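Local coordinates for protein laccase (Botrytis aclada, PDB 3SQR) that oxidises phenolic substrates such as hydroquinones at a mononuclear copper and reduces dioxygen to water at a copper cluster, probably serving lignin breakdown, at residues 124-129 with 163-168; 98-103 with 181-186. All coordinates share one frame; numbering follows the deposited sequence.

Overall arrangement
Both contacts belong to one four-stranded mixed sheet of the N-terminal cupredoxin-like domain, whose order runs 100-103, 180-186, 163-169, 123-125. Contact 1 (124-129 with 163-168) is the antiparallel pairing at one margin, entirely buried about 7 Å from the centre of the chain; contact 2 (98-103 with 181-186) is the parallel pairing at the other margin, partly buried and about 14 Å from that centre. Strands 163-169 and 180-186 are neighbours, so the contacts, with centres 9 Å apart, abut: Tyr-167 OH lies 2.7 Å from Pro-98 O, a probable hydrogen bond. Imidazoles and copper dominate contact 1, whereas aliphatic side chains and an N-linked glycan characterise contact 2.

Contact 1 of 2, residues 124-129 with 163-168. With CU (copper (II) ion), chain F.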
loop_
_atom_site.group_PDB
_atom_site.type_symbol
_atom_site.label_atom_id
_atom_site.label_comp_id
_atom_site.label_asym_id
_atom_site.label_seq_id
_atom_site.Cartn_x
_atom_site.Cartn_y
_atom_site.Cartn_z
ATOM N N HIS A 124 -4.984 8.311 2.849
ATOM C CA HIS A 124 -5.308 6.986 3.296
ATOM C C HIS A 124 -4.127 6.392 4.131
ATOM O O HIS A 124 -2.980 6.582 3.864
ATOM C CB HIS A 124 -5.629 6.087 2.110
ATOM C CG HIS A 124 -5.745 4.642 2.458
ATOM N ND1 HIS A 124 -6.753 4.158 3.270
ATOM C CD2 HIS A 124 -5.037 3.562 2.044
ATOM C CE1 HIS A 124 -6.589 2.850 3.425
ATOM N NE2 HIS A 124 -5.574 2.459 2.669
ATOM N N TRP A 125 -4.520 5.664 5.144
ATOM C CA TRP A 125 -3.591 5.058 6.134
ATOM C C TRP A 125 -3.641 3.583 5.782
ATOM O O TRP A 125 -4.614 2.878 6.086
ATOM C CB TRP A 125 -4.068 5.418 7.557
ATOM C CG TRP A 125 -4.564 6.831 7.594
ATOM C CD1 TRP A 125 -5.876 7.262 7.415
ATOM C CD2 TRP A 125 -3.778 8.010 7.694
ATOM N NE1 TRP A 125 -5.902 8.613 7.401
ATOM C CE2 TRP A 125 -4.635 9.098 7.514
ATOM C CE3 TRP A 125 -2.387 8.253 7.812
ATOM C CZ2 TRP A 125 -4.191 10.378 7.473
ATOM C CZ3 TRP A 125 -1.931 9.547 7.766
ATOM C CH2 TRP A 125 -2.835 10.620 7.619
ATOM N N HIS A 126 -2.623 3.140 5.026
ATOM C CA HIS A 126 -2.727 1.885 4.341
ATOM C C HIS A 126 -2.820 0.713 5.305
ATOM O O HIS A 126 -1.970 0.466 6.123
ATOM C CB HIS A 126 -1.651 1.734 3.254
ATOM C CG HIS A 126 -1.822 0.498 2.473
ATOM N ND1 HIS A 126 -1.987 0.493 1.120
ATOM C CD2 HIS A 126 -1.785 -0.799 2.860
ATOM C CE1 HIS A 126 -2.077 -0.750 0.701
ATOM N NE2 HIS A 126 -2.000 -1.558 1.743
ATOM N N GLY A 127 -3.844 -0.100 5.089
ATOM C CA GLY A 127 -4.043 -1.309 5.833
ATOM C C GLY A 127 -4.623 -1.075 7.217
ATOM O O GLY A 127 -4.854 -2.036 7.950
ATOM N N ILE A 128 -4.891 0.182 7.552
ATOM C CA ILE A 128 -5.417 0.506 8.841
ATOM C C ILE A 128 -6.891 0.158 8.834
ATOM O O ILE A 128 -7.624 0.660 8.030
ATOM C CB ILE A 128 -5.150 1.994 9.246
ATOM C CG1 ILE A 128 -3.612 2.222 9.357
ATOM C CG2 ILE A 128 -5.742 2.304 10.626
ATOM C CD1 ILE A 128 -2.849 1.334 10.409
ATOM N N ARG A 129 -7.310 -0.578 9.841
ATOM C CA ARG A 129 -8.644 -1.185 9.818
ATOM C C ARG A 129 -9.766 -0.147 9.851
ATOM O O ARG A 129 -10.794 -0.361 9.245
ATOM C CB ARG A 129 -8.737 -2.093 11.012
ATOM C CG ARG A 129 -9.910 -2.953 11.000
ATOM C CD ARG A 129 -9.976 -3.699 12.294
ATOM N NE ARG A 129 -11.031 -4.720 12.284
ATOM C CZ ARG A 129 -11.265 -5.525 13.329
ATOM N NH1 ARG A 129 -10.576 -5.376 14.416
ATOM N NH2 ARG A 129 -12.152 -6.497 13.255
ATOM N N GLY A 163 2.910 -3.041 13.282
ATOM C CA GLY A 163 3.812 -3.433 12.223
ATOM C C GLY A 163 4.102 -2.260 11.290
ATOM O O GLY A 163 4.151 -1.108 11.690
ATOM N N THR A 164 4.378 -2.622 10.064
ATOM C CA THR A 164 4.800 -1.706 9.027
ATOM C C THR A 164 3.709 -1.406 8.040
ATOM O O THR A 164 3.151 -2.286 7.380
ATOM C CB THR A 164 5.951 -2.362 8.228
ATOM O OG1 THR A 164 7.015 -2.696 9.133
ATOM C CG2 THR A 164 6.459 -1.440 7.147
ATOM N N THR A 165 3.487 -0.127 7.878
ATOM C CA THR A 165 2.655 0.303 6.775
ATOM C C THR A 165 3.086 1.682 6.341
ATOM O O THR A 165 4.207 2.133 6.627
ATOM C CB THR A 165 1.138 0.130 7.045
ATOM O OG1 THR A 165 0.475 0.216 5.787
ATOM C CG2 THR A 165 0.603 1.175 8.070
ATOM N N TRP A 166 2.196 2.331 5.599
ATOM C CA TRP A 166 2.515 3.583 4.978
ATOM C C TRP A 166 1.216 4.347 4.873
ATOM O O TRP A 166 0.160 3.757 4.960
ATOM C CB TRP A 166 3.178 3.390 3.628
ATOM C CG TRP A 166 2.437 2.607 2.557
ATOM C CD1 TRP A 166 1.865 1.346 2.668
ATOM C CD2 TRP A 166 2.278 2.984 1.190
ATOM N NE1 TRP A 166 1.403 0.939 1.431
ATOM C CE2 TRP A 166 1.610 1.934 0.523
ATOM C CE3 TRP A 166 2.622 4.115 0.461
ATOM C CZ2 TRP A 166 1.234 2.028 -0.830
ATOM C CZ3 TRP A 166 2.305 4.213 -0.879
ATOM C CH2 TRP A 166 1.599 3.177 -1.532
ATOM N N TYR A 167 1.336 5.646 4.708
ATOM C CA TYR A 167 0.143 6.480 4.442
ATOM C C TYR A 167 0.394 7.126 3.117
ATOM O O TYR A 167 1.547 7.426 2.755
ATOM C CB TYR A 167 -0.104 7.499 5.547
ATOM C CG TYR A 167 0.985 8.507 5.748
ATOM C CD1 TYR A 167 2.117 8.219 6.447
ATOM C CD2 TYR A 167 0.853 9.808 5.256
ATOM C CE1 TYR A 167 3.121 9.192 6.647
ATOM C CE2 TYR A 167 1.833 10.759 5.448
ATOM C CZ TYR A 167 2.984 10.437 6.135
ATOM O OH TYR A 167 3.931 11.381 6.279
ATOM N N HIS A 168 -0.687 7.425 2.373
ATOM C CA HIS A 168 -0.462 7.996 1.082
ATOM C C HIS A 168 -1.702 8.658 0.593
ATOM O O HIS A 168 -2.775 8.319 1.003
ATOM C CB HIS A 168 -0.008 6.975 0.058
ATOM C CG HIS A 168 -0.938 5.800 -0.139
ATOM N ND1 HIS A 168 -2.006 5.823 -1.013
ATOM C CD2 HIS A 168 -0.876 4.540 0.347
ATOM C CE1 HIS A 168 -2.596 4.632 -1.001
ATOM N NE2 HIS A 168 -1.901 3.823 -0.207
HETATM CU CU CU F . -2.239 1.854 -0.290
#
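Strand 163-168 runs antiparallel to segment 124-129: His-124 and His-168 form a hydrogen-bonded pair (N to O 2.9 Å in both directions), Trp-125 and Tyr-167 the non-hydrogen-bonded pair beside it. Next along the chain, His-126 N donates to Trp-166 O, and a type II turn from Trp-125 to Ile-128 carries the chain away, Gly-127 taking its positive phi. His-126 ND1 and His-168 NE2 each bind copper at 2.0 Å, and His-527 supplies the third ligand. With chi1 at -175°, CG of His-126 stands anti to the backbone N, and the imidazole lies over the indole of Trp-166 in an offset stack, planes 23° apart; Trp-166 NE1 sits above the imidazole near its rim, 3.4 Å from His-126 CG. Thr-165 OG1 donates to His-126 O, a bond suspiciously short and of doubtful length; copper at ND1 and Asp-500 at NE2 constrain the ring's orientation. The His-124 edge is turned toward the face of His-168 in an offset edge-to-face arrangement, with planes at 74° and CD2 3.9 Å from His-168 NE2. On the other face of the sheet, Trp-125 CE3 packs 3.3 Å from Tyr-167 CB. His-126 and His-168, one from each segment, thus bind the same copper, probably a type 3 ion, while His-124, oriented by Asp-137 O, is a likely type 2 copper ligand, consistent with the trinuclear cluster of multicopper oxidases.

Contact 2 of 2, residues 98-103 with 181-186; sequences PAIIAD and GPLIIN. With NAG (2-acetamido-2-deoxy-beta-D-glucopyranose), chain C; BMA (beta-D-mannopyranose), chain B.
Ile-100 overlaps Leu-183 mainly through its CG2 methyl, which lies 3.5 Å from Leu-183 CD1, tighter than usual van der Waals contact. The two side chains cross at a slant; CG of Leu-183 is anti to the backbone nitrogen (chi1 173°), and Leu-183 CD1 also lies 3.6 Å from Ile-100 O. On the reverse face, Ile-101 and Ile-184 run side by side and point the same way, with CG1 of Ile-101 4.2 Å from CB of Ile-184. Both extend toward sugar: Ile-184 CD1 is 3.6 Å from O6 of an N-acetylglucosamine, and Ile-101 CD1 reaches C4 of that residue and O5 of the adjoining mannose. Ala-99 CB meets the Pro-182 ring at CG and approaches the acetamide oxygen O7 of the same N-acetylglucosamine, so an attached glycan lies along this face. Farther on, Ile-101 CG2 touches Asn-186 ND2 at 3.6 Å, and Asp-103 OD1 leans on Asn-186 CB; the carboxylate and amide planes are 55° apart, and Asp-103 OD2 is engaged by Arg-68 in a salt bridge.

The backbones are parallel, their axes 19° apart and 4.5 Å at closest approach. Four hydrogen bonds alternate along them, from Ile-100 N to Pro-182 O through to Asn-186 N to Ala-102 O (2.8 Å), and CA-H...O contacts lie between. Strand 100-103 is one of the sheet's two outermost strands, and 180-186 separates it from strand 163-169. Ile-100, Ala-102 and Leu-183 face the domain's other sheet, meeting Leu-108 of strand 107-114, while Pro-182 and Ile-184 rest on Val-199 of strand 195-205, in the next cupredoxin-like domain.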
loop_
_atom_site.group_PDB
_atom_site.type_symbol
_atom_site.label_atom_id
_atom_site.label_comp_id
_atom_site.label_asym_id
_atom_site.label_seq_id
_atom_site.Cartn_x
_atom_site.Cartn_y
_atom_site.Cartn_z
ATOM N N PRO A 98 7.138 12.657 6.281
ATOM C CA PRO A 98 7.504 12.388 7.683
ATOM C C PRO A 98 7.026 11.042 8.157
ATOM O O PRO A 98 5.971 10.573 7.784
ATOM C CB PRO A 98 6.725 13.454 8.474
ATOM C CG PRO A 98 6.351 14.478 7.555
ATOM C CD PRO A 98 6.344 13.872 6.145
ATOM N N ALA A 99 7.823 10.412 9.018
ATOM C CA ALA A 99 7.382 9.184 9.659
ATOM C C ALA A 99 6.326 9.475 10.721
ATOM O O ALA A 99 6.473 10.378 11.542
ATOM C CB ALA A 99 8.569 8.480 10.332
ATOM N N ILE A 100 5.281 8.658 10.713
ATOM C CA ILE A 100 4.345 8.630 11.765
ATOM C C ILE A 100 4.628 7.347 12.465
ATOM O O ILE A 100 4.489 6.249 11.883
ATOM C CB ILE A 100 2.929 8.665 11.208
ATOM C CG1 ILE A 100 2.764 9.976 10.457
ATOM C CG2 ILE A 100 1.917 8.427 12.350
ATOM C CD1 ILE A 100 1.446 10.161 9.826
ATOM N N ILE A 101 5.041 7.484 13.731
ATOM C CA ILE A 101 5.465 6.339 14.552
ATOM C C ILE A 101 4.584 6.370 15.795
ATOM O O ILE A 101 4.481 7.407 16.499
ATOM C CB ILE A 101 6.966 6.321 14.832
ATOM C CG1 ILE A 101 7.777 6.276 13.509
ATOM C CG2 ILE A 101 7.375 5.093 15.759
ATOM C CD1 ILE A 101 9.390 6.326 13.640
ATOM N N ALA A 102 3.928 5.257 16.061
ATOM C CA ALA A 102 3.085 5.149 17.199
ATOM C C ALA A 102 3.252 3.778 17.797
ATOM O O ALA A 102 4.023 2.982 17.305
ATOM C CB ALA A 102 1.572 5.448 16.811
ATOM N N ASP A 103 2.617 3.550 18.941
ATOM C CA ASP A 103 2.561 2.245 19.561
ATOM C C ASP A 103 1.184 1.710 19.337
ATOM O O ASP A 103 0.204 2.446 19.269
ATOM C CB ASP A 103 2.769 2.321 21.103
ATOM C CG ASP A 103 4.170 2.735 21.468
ATOM O OD1 ASP A 103 5.104 2.395 20.749
ATOM O OD2 ASP A 103 4.311 3.469 22.443
ATOM N N GLY A 181 4.290 8.362 2.977
ATOM C CA GLY A 181 5.260 8.325 4.068
ATOM C C GLY A 181 5.068 7.057 4.837
ATOM O O GLY A 181 4.104 6.293 4.572
ATOM N N PRO A 182 6.008 6.761 5.740
ATOM C CA PRO A 182 5.918 5.539 6.502
ATOM C C PRO A 182 5.012 5.720 7.717
ATOM O O PRO A 182 5.017 6.768 8.352
ATOM C CB PRO A 182 7.356 5.303 6.936
ATOM C CG PRO A 182 7.986 6.654 7.036
ATOM C CD PRO A 182 7.221 7.536 6.023
ATOM N N LEU A 183 4.265 4.666 8.059
ATOM C CA LEU A 183 3.512 4.617 9.269
ATOM C C LEU A 183 3.894 3.336 9.992
ATOM O O LEU A 183 3.574 2.255 9.507
ATOM C CB LEU A 183 2.032 4.595 8.906
ATOM C CG LEU A 183 1.005 4.370 10.027
ATOM C CD1 LEU A 183 1.134 5.217 11.231
ATOM C CD2 LEU A 183 -0.431 4.623 9.388
ATOM N N ILE A 184 4.622 3.476 11.069
ATOM C CA ILE A 184 5.207 2.357 11.822
ATOM C C ILE A 184 4.521 2.326 13.143
ATOM O O ILE A 184 4.493 3.350 13.855
ATOM C CB ILE A 184 6.702 2.534 12.002
ATOM C CG1 ILE A 184 7.372 2.389 10.648
ATOM C CG2 ILE A 184 7.252 1.446 12.848
ATOM C CD1 ILE A 184 8.907 2.716 10.661
ATOM N N ILE A 185 3.947 1.180 13.472
ATOM C CA ILE A 185 3.254 1.005 14.738
ATOM C C ILE A 185 4.037 -0.074 15.518
ATOM O O ILE A 185 4.105 -1.217 15.118
ATOM C CB ILE A 185 1.761 0.643 14.579
ATOM C CG1 ILE A 185 1.048 1.680 13.653
ATOM C CG2 ILE A 185 1.068 0.550 15.964
ATOM C CD1 ILE A 185 -0.191 1.068 12.907
ATOM N N ASN A 186 4.637 0.355 16.618
ATOM C CA ASN A 186 5.429 -0.603 17.394
ATOM C C ASN A 186 4.542 -1.526 18.144
ATOM O O ASN A 186 3.414 -1.234 18.529
ATOM C CB ASN A 186 6.454 0.075 18.256
ATOM C CG ASN A 186 7.581 0.662 17.417
ATOM O OD1 ASN A 186 8.342 -0.050 16.704
ATOM N ND2 ASN A 186 7.645 1.940 17.460
HETATM C C1 NAG C . 13.745 6.888 9.832
HETATM C C2 NAG C . 13.194 8.109 10.563
HETATM C C3 NAG C . 13.510 8.088 12.060
HETATM C C4 NAG C . 13.185 6.737 12.690
HETATM C C5 NAG C . 13.704 5.581 11.825
HETATM C C6 NAG C . 13.329 4.212 12.419
HETATM C C7 NAG C . 12.802 10.115 9.256
HETATM C C8 NAG C . 13.328 11.365 8.622
HETATM N N2 NAG C . 13.659 9.356 9.950
HETATM O O3 NAG C . 12.762 9.101 12.723
HETATM O O4 NAG C . 13.905 6.702 13.914
HETATM O O5 NAG C . 13.250 5.707 10.471
HETATM O O6 NAG C . 12.015 3.827 12.039
HETATM O O7 NAG C . 11.609 9.794 9.114
HETATM C C1 BMA B . 13.092 6.694 15.106
HETATM C C2 BMA B . 13.966 6.320 16.312
HETATM C C3 BMA B . 13.080 6.287 17.584
HETATM C C4 BMA B . 12.318 7.616 17.746
HETATM C C5 BMA B . 11.663 8.048 16.422
HETATM C C6 BMA B . 11.122 9.473 16.504
HETATM O O2 BMA B . 15.003 7.288 16.294
HETATM O O3 BMA B . 13.719 5.880 18.789
HETATM O O4 BMA B . 11.312 7.457 18.730
HETATM O O5 BMA B . 12.555 7.980 15.314
HETATM O O6 BMA B . 12.202 10.406 16.543
#